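Local coordinates for protein 3-hydroxy-3-methylglutaryl-CoA lyase (Acinetobacter baumannii, PDB 6NDS) that is a lyase of the HMGL-like family with a TIM-barrel fold, holding coenzyme A and a zinc ion, at residues A[78-83]-A[101-106]; A[53-58]-A[106-111]; A[91-96]-A[137-142]. One frame throughout, in Å; residues are numbered along the deposited sequence. Where two conformers were deposited one is given.

Overall arrangement
All three contacts belong to the TIM barrel, but to different layers of it. Contact 2 is the buried one, its centre about 8 Å from the centre of the chain, where strands 53-58 and 106-112 send charged and amide side chains into the barrel. Contact 1 is partly buried, its centre about 17 Å from the centre of the chain, and ties two loops that lead into strands; it shares E106 with contact 2, but its acceptors are backbone carbonyls. Contact 3, also partly buried and the furthest out, packs helices 93-101 and 126-140 largely through apolar side chains while N92 binds coenzyme A. L107 connects contacts 2 and 3, its CD2 lying against A96 and L140.

Contact 1 of 3, residues A[78-83]-A[101-106]; sequences ITRHKD and EANANE. With EDO (1,2-ethanediol), chain G.
The guanidinium of R80 meets segment 101-106 edge-on: the carbonyl oxygens of A102 and N103 and the amide nitrogen of N105 all lie near its plane, while the amide of N105 is turned 72° from it. Two nitrogens at the end of the group converge on a single acceptor, N103 O, with R80 NH1 at 2.9 Å and R80 NH2 at 3.2 Å. NH1 makes the straighter bond; NH2 approaches from above the carbonyl plane. R80 NH2 also makes a weak bond to A102 O at 3.1 Å. These carbonyls lie just where helix 93-101 ends in a Schellman motif, with N103 at positive phi, a conformation asparagine tolerates well. Carbonyls at and just beyond a helix end have no following turn to donate to them, and an arginine with several N-H groups suits them. The contact joins two loops of the TIM barrel, each leading from a helix into the next strand, 85-90 or 106-112. R80 reaches over with its chain bent at chi2 (-63°), and NH2 is also bonded to F75 O of helix 71-77. A water accepts from R80 NH1 and N105 ND2, bridging the two side chains, while N105 OD1 accepts from Y86 N on the adjoining strand.

Contact 2 of 3, residues A[53-58]-A[106-111]; sequences RIEAGS and ELNLVL
R53 lays the NE side of its guanidinium along the carboxylate of E106 in a side-on, two-pronged salt bridge. R53 NE donates to E106 OE1 at 2.9 Å and R53 NH2 to E106 OE2 at 2.8 Å, both bonds nearly straight. Both oxygens are met on the syn side and lie near the guanidinium plane, but the two flat groups remain 28° apart, and NE in particular comes in tilted from the carboxylate plane. The chains themselves cross at about a right angle: R53 runs extended from CG to NE, and E106 holds CG anti to its backbone N (chi1 -177°), which sends the carboxylate out to meet it. The arginine probably offsets the charge of the buried E106 carboxylate, and the paired bonds restrict rotation of both groups. E106 OE2 is gripped again by Q145 NE2.

The two strands are not neighbours in the sheet. Strand 85-90 runs between 53-58 and 106-112 in the parallel TIM barrel, so the side chains bridge over it inside the barrel, where V87 lies against both E55 and N108.

A second cross-strand link is a hydrogen bond: N108 ND2 donates to the syn lone pair of E55 OE2 at 2.8 Å, carboxylate and amide being nearly coplanar. Asparagine fits here because its amide can donate and accept at once; OD1 receives T149 OG1 and N147 ND2. E55 OE1 pairs with R24 NE, so both carboxylate oxygens are engaged, and the side chain of E55 lies about 7 Å from the zinc ion.

Contact 3 of 3, residues A[91-96]-A[137-142]; sequences PNLKGA and VEQLQG. With COA (coenzyme A), chain B.
N92 OD1 is held by two donors, the backbone N of G95 at 3.1 Å and N6A of coenzyme A at 3.0 Å. The first is the N-capping bond of helix 93-101; the second, together with N92 ND2 donating to N7A at 3.0 Å, makes a paired amide grip on the adenine. Asparagine is apt because its amide offers an acceptor and a donor side by side, matching the amino group and ring nitrogen of the base. Its CG sits between the backbone N and carbonyl carbon (chi1 61°), which places OD1 within reach of both the G95 N-H and the adenine amino group.

Elsewhere on this helix, packing joins it to helix 126-140 in the outer layer of the TIM barrel. A96 CB meets L140 CD1 at 3.8 Å, the small methyl leaving room for the branched leucine, and L107 of strand 106-112 also touches both. Nearer the surface, L93 CD2 lies 3.7 Å from Q139 NE2, the side chains crossing at about a right angle; the amide nitrogen itself bonds to E135. The packing onto helix 126-140 is thus largely non-directional, whereas the capped N-terminal end carries the directional hydrogen bonds to adenine.

Contact 1 of 3, residues A[78-83]-A[101-106]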
# COMPACT_ATOMS: atom_id res chain seq x y z
N ILE A 78 4.00 26.38 -19.98
CA ILE A 78 4.86 25.21 -19.88
C ILE A 78 5.66 25.02 -21.16
O ILE A 78 5.27 25.45 -22.26
CB ILE A 78 4.05 23.95 -19.54
CG1 ILE A 78 2.92 23.74 -20.55
CG2 ILE A 78 3.52 24.02 -18.10
CD1 ILE A 78 2.22 22.36 -20.39
N THR A 79 6.81 24.37 -21.02
CA THR A 79 7.60 23.94 -22.17
C THR A 79 6.99 22.66 -22.73
O THR A 79 6.88 21.66 -22.02
CB THR A 79 9.04 23.69 -21.73
OG1 THR A 79 9.58 24.89 -21.17
CG2 THR A 79 9.90 23.24 -22.93
N ARG A 80 6.59 22.68 -24.00
CA ARG A 80 5.94 21.53 -24.62
C ARG A 80 7.00 20.58 -25.17
O ARG A 80 7.73 20.93 -26.11
CB ARG A 80 5.01 21.98 -25.75
CG ARG A 80 3.92 22.97 -25.35
CD ARG A 80 2.97 22.36 -24.36
NE ARG A 80 1.85 23.26 -24.08
CZ ARG A 80 0.62 23.10 -24.56
NH1 ARG A 80 0.33 22.09 -25.37
NH2 ARG A 80 -0.33 23.97 -24.24
N HIS A 81 7.10 19.40 -24.58
CA HIS A 81 7.92 18.34 -25.17
C HIS A 81 7.12 17.67 -26.27
O HIS A 81 5.95 17.34 -26.07
CB HIS A 81 8.32 17.32 -24.10
CG HIS A 81 9.30 17.85 -23.10
ND1 HIS A 81 10.47 17.19 -22.78
CD2 HIS A 81 9.29 18.99 -22.36
CE1 HIS A 81 11.13 17.89 -21.88
NE2 HIS A 81 10.43 18.99 -21.61
N LYS A 82 7.74 17.46 -27.44
CA LYS A 82 6.98 17.01 -28.60
C LYS A 82 6.38 15.63 -28.40
O LYS A 82 5.38 15.29 -29.03
CB LYS A 82 7.86 16.99 -29.85
CG LYS A 82 8.17 18.36 -30.41
CD LYS A 82 8.88 18.23 -31.75
CE LYS A 82 9.29 19.60 -32.27
NZ LYS A 82 10.03 20.36 -31.22
N ASP A 83 6.99 14.80 -27.55
CA ASP A 83 6.53 13.43 -27.43
C ASP A 83 5.69 13.20 -26.17
O ASP A 83 5.49 12.05 -25.76
CB ASP A 83 7.72 12.47 -27.50
CG ASP A 83 8.26 12.34 -28.91
OD1 ASP A 83 7.46 12.06 -29.83
OD2 ASP A 83 9.48 12.54 -29.12
N GLU A 101 -8.50 26.61 -26.74
CA GLU A 101 -7.81 27.90 -26.82
C GLU A 101 -6.44 27.85 -26.17
O GLU A 101 -5.51 28.53 -26.61
CB GLU A 101 -8.66 29.00 -26.17
N ALA A 102 -6.28 27.06 -25.11
CA ALA A 102 -5.00 26.89 -24.45
C ALA A 102 -4.13 25.80 -25.08
O ALA A 102 -3.04 25.52 -24.57
CB ALA A 102 -5.21 26.59 -22.96
N ASN A 103 -4.60 25.21 -26.18
CA ASN A 103 -3.86 24.17 -26.90
C ASN A 103 -3.53 22.98 -26.01
O ASN A 103 -2.43 22.42 -26.06
CB ASN A 103 -2.58 24.73 -27.55
CG ASN A 103 -1.97 23.75 -28.53
OD1 ASN A 103 -2.68 22.99 -29.19
ND2 ASN A 103 -0.64 23.73 -28.60
N ALA A 104 -4.49 22.57 -25.19
CA ALA A 104 -4.39 21.25 -24.59
C ALA A 104 -4.32 20.21 -25.71
O ALA A 104 -5.00 20.33 -26.74
CB ALA A 104 -5.58 20.97 -23.68
N ASN A 105 -3.44 19.21 -25.55
CA ASN A 105 -3.30 18.20 -26.59
C ASN A 105 -4.44 17.20 -26.57
O ASN A 105 -4.74 16.57 -27.59
CB ASN A 105 -2.00 17.41 -26.45
CG ASN A 105 -0.75 18.27 -26.54
OD1 ASN A 105 0.23 18.02 -25.82
ND2 ASN A 105 -0.75 19.27 -27.42
N GLU A 106 -5.05 17.02 -25.40
CA GLU A 106 -6.11 16.03 -25.22
C GLU A 106 -7.08 16.55 -24.17
O GLU A 106 -6.66 17.13 -23.16
CB GLU A 106 -5.52 14.69 -24.80
CG GLU A 106 -6.52 13.55 -24.63
CD GLU A 106 -5.81 12.19 -24.53
OE1 GLU A 106 -5.57 11.72 -23.40
OE2 GLU A 106 -5.48 11.62 -25.59
C1 EDO G . 6.51 29.39 -23.35
O1 EDO G . 5.27 28.96 -23.94
C2 EDO G . 7.34 28.16 -23.03
O2 EDO G . 7.41 27.32 -24.19
O HOH W 1 1.99 20.60 -27.19

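Contact 2 of 3, residues A[53-58]-A[106-111]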
# COMPACT_ATOMS: atom_id res chain seq x y z
N ARG A 53 2.08 11.00 -20.96
CA ARG A 53 0.93 11.86 -20.72
C ARG A 53 1.10 12.53 -19.38
O ARG A 53 1.48 11.88 -18.40
CB ARG A 53 -0.39 11.08 -20.74
CG ARG A 53 -1.00 10.93 -22.11
CD ARG A 53 -2.31 10.12 -22.06
NE ARG A 53 -3.06 10.22 -23.31
CZ ARG A 53 -2.80 9.51 -24.40
NH1 ARG A 53 -1.80 8.63 -24.41
NH2 ARG A 53 -3.54 9.66 -25.49
N ILE A 54 0.83 13.84 -19.33
CA ILE A 54 0.79 14.59 -18.08
C ILE A 54 -0.51 15.37 -18.08
O ILE A 54 -0.80 16.09 -19.05
CB ILE A 54 1.99 15.56 -17.94
CG1 ILE A 54 3.32 14.79 -17.89
CG2 ILE A 54 1.84 16.44 -16.68
CD1 ILE A 54 4.58 15.67 -17.97
N GLU A 55 -1.31 15.21 -17.03
CA GLU A 55 -2.54 16.00 -16.91
C GLU A 55 -2.13 17.30 -16.23
O GLU A 55 -1.91 17.34 -15.01
CB GLU A 55 -3.61 15.23 -16.14
CG GLU A 55 -5.01 15.80 -16.36
CD GLU A 55 -6.11 14.83 -15.94
OE1 GLU A 55 -6.25 14.59 -14.72
OE2 GLU A 55 -6.81 14.29 -16.83
N ALA A 56 -2.02 18.37 -17.03
CA ALA A 56 -1.43 19.63 -16.59
C ALA A 56 -2.41 20.55 -15.87
O ALA A 56 -1.96 21.52 -15.25
CB ALA A 56 -0.83 20.38 -17.78
N GLY A 57 -3.70 20.29 -15.94
CA GLY A 57 -4.65 21.13 -15.23
C GLY A 57 -6.07 20.81 -15.64
O GLY A 57 -6.34 19.81 -16.32
N SER A 58 -6.98 21.67 -15.20
CA SER A 58 -8.41 21.53 -15.44
C SER A 58 -8.97 22.83 -15.98
O SER A 58 -8.43 23.91 -15.70
CB SER A 58 -9.19 21.19 -14.16
OG SER A 58 -8.81 19.95 -13.64
N GLU A 106 -5.05 17.02 -25.40
CA GLU A 106 -6.11 16.03 -25.22
C GLU A 106 -7.08 16.55 -24.17
O GLU A 106 -6.66 17.13 -23.16
CB GLU A 106 -5.52 14.69 -24.80
CG GLU A 106 -6.52 13.55 -24.63
CD GLU A 106 -5.81 12.19 -24.53
OE1 GLU A 106 -5.57 11.72 -23.40
OE2 GLU A 106 -5.48 11.62 -25.59
N LEU A 107 -8.36 16.37 -24.43
CA LEU A 107 -9.42 16.78 -23.52
C LEU A 107 -9.95 15.53 -22.82
O LEU A 107 -10.44 14.61 -23.48
CB LEU A 107 -10.54 17.49 -24.28
CG LEU A 107 -10.37 18.99 -24.53
CD1 LEU A 107 -9.04 19.36 -25.15
CD2 LEU A 107 -11.54 19.49 -25.39
N ASN A 108 -9.84 15.51 -21.49
CA ASN A 108 -10.31 14.41 -20.65
C ASN A 108 -11.69 14.77 -20.11
O ASN A 108 -11.81 15.56 -19.16
CB ASN A 108 -9.32 14.13 -19.53
CG ASN A 108 -9.78 13.01 -18.63
OD1 ASN A 108 -10.58 12.17 -19.04
ND2 ASN A 108 -9.28 13.00 -17.39
N LEU A 109 -12.72 14.20 -20.73
CA LEU A 109 -14.10 14.41 -20.29
C LEU A 109 -14.38 13.53 -19.08
O LEU A 109 -13.95 12.38 -19.04
CB LEU A 109 -15.08 14.05 -21.41
CG LEU A 109 -14.75 14.41 -22.87
CD1 LEU A 109 -15.96 14.15 -23.76
CD2 LEU A 109 -14.31 15.84 -23.01
N VAL A 110 -15.10 14.07 -18.10
CA VAL A 110 -15.33 13.34 -16.85
C VAL A 110 -16.79 13.40 -16.45
O VAL A 110 -17.38 14.49 -16.39
CB VAL A 110 -14.45 13.87 -15.71
CG1 VAL A 110 -14.75 13.11 -14.40
CG2 VAL A 110 -12.97 13.75 -16.06
N LEU A 111 -17.37 12.24 -16.14
CA LEU A 111 -18.61 12.17 -15.38
C LEU A 111 -18.50 10.99 -14.41
O LEU A 111 -17.59 10.17 -14.52
CB LEU A 111 -19.84 12.05 -16.29
CG LEU A 111 -20.35 10.66 -16.67
CD1 LEU A 111 -21.71 10.79 -17.38
CD2 LEU A 111 -19.35 9.90 -17.53

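Contact 3 of 3, residues A[91-96]-A[137-142]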
# COMPACT_ATOMS: atom_id res chain seq x y z
N PRO A 91 -15.25 19.44 -17.86
CA PRO A 91 -16.56 18.95 -17.42
C PRO A 91 -17.70 19.24 -18.38
O PRO A 91 -18.77 18.62 -18.27
CB PRO A 91 -16.77 19.72 -16.11
CG PRO A 91 -16.19 21.09 -16.46
CD PRO A 91 -15.04 20.84 -17.45
N ASN A 92 -17.52 20.20 -19.30
CA ASN A 92 -18.62 20.69 -20.13
C ASN A 92 -18.04 21.45 -21.33
O ASN A 92 -16.83 21.56 -21.50
CB ASN A 92 -19.58 21.57 -19.33
CG ASN A 92 -18.91 22.81 -18.73
OD1 ASN A 92 -17.77 23.14 -19.05
ND2 ASN A 92 -19.63 23.50 -17.86
N LEU A 93 -18.94 22.00 -22.15
CA LEU A 93 -18.52 22.62 -23.41
C LEU A 93 -17.68 23.87 -23.16
O LEU A 93 -16.68 24.09 -23.86
CB LEU A 93 -19.75 22.96 -24.26
CG LEU A 93 -19.46 23.73 -25.55
CD1 LEU A 93 -18.51 22.93 -26.42
CD2 LEU A 93 -20.75 24.03 -26.29
N LYS A 94 -18.06 24.70 -22.18
CA LYS A 94 -17.28 25.89 -21.89
C LYS A 94 -15.83 25.54 -21.57
O LYS A 94 -14.90 26.20 -22.05
CB LYS A 94 -17.91 26.67 -20.73
N GLY A 95 -15.62 24.49 -20.77
CA GLY A 95 -14.26 24.07 -20.45
C GLY A 95 -13.52 23.51 -21.65
O GLY A 95 -12.32 23.76 -21.82
N ALA A 96 -14.22 22.76 -22.50
CA ALA A 96 -13.60 22.25 -23.72
C ALA A 96 -13.09 23.38 -24.60
O ALA A 96 -11.98 23.31 -25.15
CB ALA A 96 -14.60 21.38 -24.49
N VAL A 137 -18.06 16.96 -28.87
CA VAL A 137 -17.61 16.16 -30.01
C VAL A 137 -18.08 16.78 -31.32
O VAL A 137 -17.33 16.85 -32.30
CB VAL A 137 -18.11 14.71 -29.84
CG1 VAL A 137 -17.93 13.93 -31.13
CG2 VAL A 137 -17.35 14.02 -28.70
N GLU A 138 -19.33 17.27 -31.35
CA GLU A 138 -19.85 17.84 -32.59
C GLU A 138 -19.04 19.06 -33.03
O GLU A 138 -18.80 19.26 -34.22
CB GLU A 138 -21.33 18.21 -32.42
N GLN A 139 -18.59 19.87 -32.07
CA GLN A 139 -17.88 21.10 -32.42
C GLN A 139 -16.38 20.90 -32.59
O GLN A 139 -15.77 21.59 -33.41
CB GLN A 139 -18.12 22.17 -31.35
CG GLN A 139 -19.57 22.60 -31.21
CD GLN A 139 -19.73 23.87 -30.38
OE1 GLN A 139 -18.75 24.56 -30.09
NE2 GLN A 139 -20.97 24.17 -30.00
N LEU A 140 -15.77 19.98 -31.84
CA LEU A 140 -14.31 19.93 -31.76
C LEU A 140 -13.69 18.65 -32.30
O LEU A 140 -12.46 18.53 -32.29
CB LEU A 140 -13.86 20.11 -30.30
CG LEU A 140 -14.34 21.40 -29.63
CD1 LEU A 140 -13.92 21.41 -28.18
CD2 LEU A 140 -13.79 22.60 -30.37
N GLN A 141 -14.49 17.68 -32.76
CA GLN A 141 -13.91 16.49 -33.36
C GLN A 141 -13.06 16.88 -34.57
O GLN A 141 -13.45 17.73 -35.37
CB GLN A 141 -15.01 15.51 -33.79
N GLY A 142 -11.89 16.27 -34.67
CA GLY A 142 -10.94 16.65 -35.71
C GLY A 142 -10.11 17.87 -35.39
O GLY A 142 -9.17 18.16 -36.14
N1A COA B . -14.90 26.74 -16.61
C2A COA B . -15.07 27.97 -16.11
N3A COA B . -16.20 28.64 -15.87
C4A COA B . -17.27 27.90 -16.20
C5A COA B . -17.26 26.62 -16.72
C6A COA B . -16.01 26.02 -16.93
N6A COA B . -15.85 24.79 -17.42
N7A COA B . -18.56 26.18 -16.94
C8A COA B . -19.32 27.19 -16.56
N9A COA B . -18.59 28.26 -16.10
C1B COA B . -19.09 29.55 -15.63
C2B COA B . -19.97 30.29 -16.63
O2B COA B . -19.27 30.97 -17.65
C3B COA B . -20.74 31.20 -15.68
O3B COA B . -19.90 32.22 -15.16
P3B COA B . -20.78 33.44 -14.57
O7A COA B . -21.18 33.09 -13.15
O8A COA B . -21.98 33.56 -15.49
O9A COA B . -19.89 34.67 -14.63
C4B COA B . -21.10 30.17 -14.62
O4B COA B . -19.90 29.36 -14.49
C5B COA B . -22.22 29.27 -15.09
O5B COA B . -22.55 28.34 -14.05
P1A COA B . -23.33 27.01 -14.49
O1A COA B . -23.16 26.78 -15.95
O2A COA B . -24.70 27.01 -13.89
O3A COA B . -22.41 25.95 -13.73
P2A COA B . -22.25 25.60 -12.18
O4A COA B . -23.44 24.82 -11.74
O5A COA B . -21.85 26.81 -11.41
O6A COA B . -20.96 24.64 -12.26
CBP COA B . -19.54 23.07 -13.37
CCP COA B . -20.99 23.48 -13.13
CDP COA B . -19.49 21.74 -14.13
CEP COA B . -18.85 24.15 -14.21
CAP COA B . -18.86 22.94 -12.01
OAP COA B . -19.65 22.10 -11.18
C9P COA B . -17.45 22.38 -12.08
O9P COA B . -16.54 23.05 -12.54
N8P COA B . -17.28 21.15 -11.62
C7P COA B . -16.03 20.43 -11.73
C6P COA B . -15.38 20.24 -10.39
C5P COA B . -14.16 19.35 -10.47
O5P COA B . -13.28 19.56 -11.30
N4P COA B . -14.09 18.34 -9.59
C3P COA B . -12.92 17.50 -9.40
C2P COA B . -12.52 16.77 -10.67
S1P COA B . -13.91 15.84 -11.37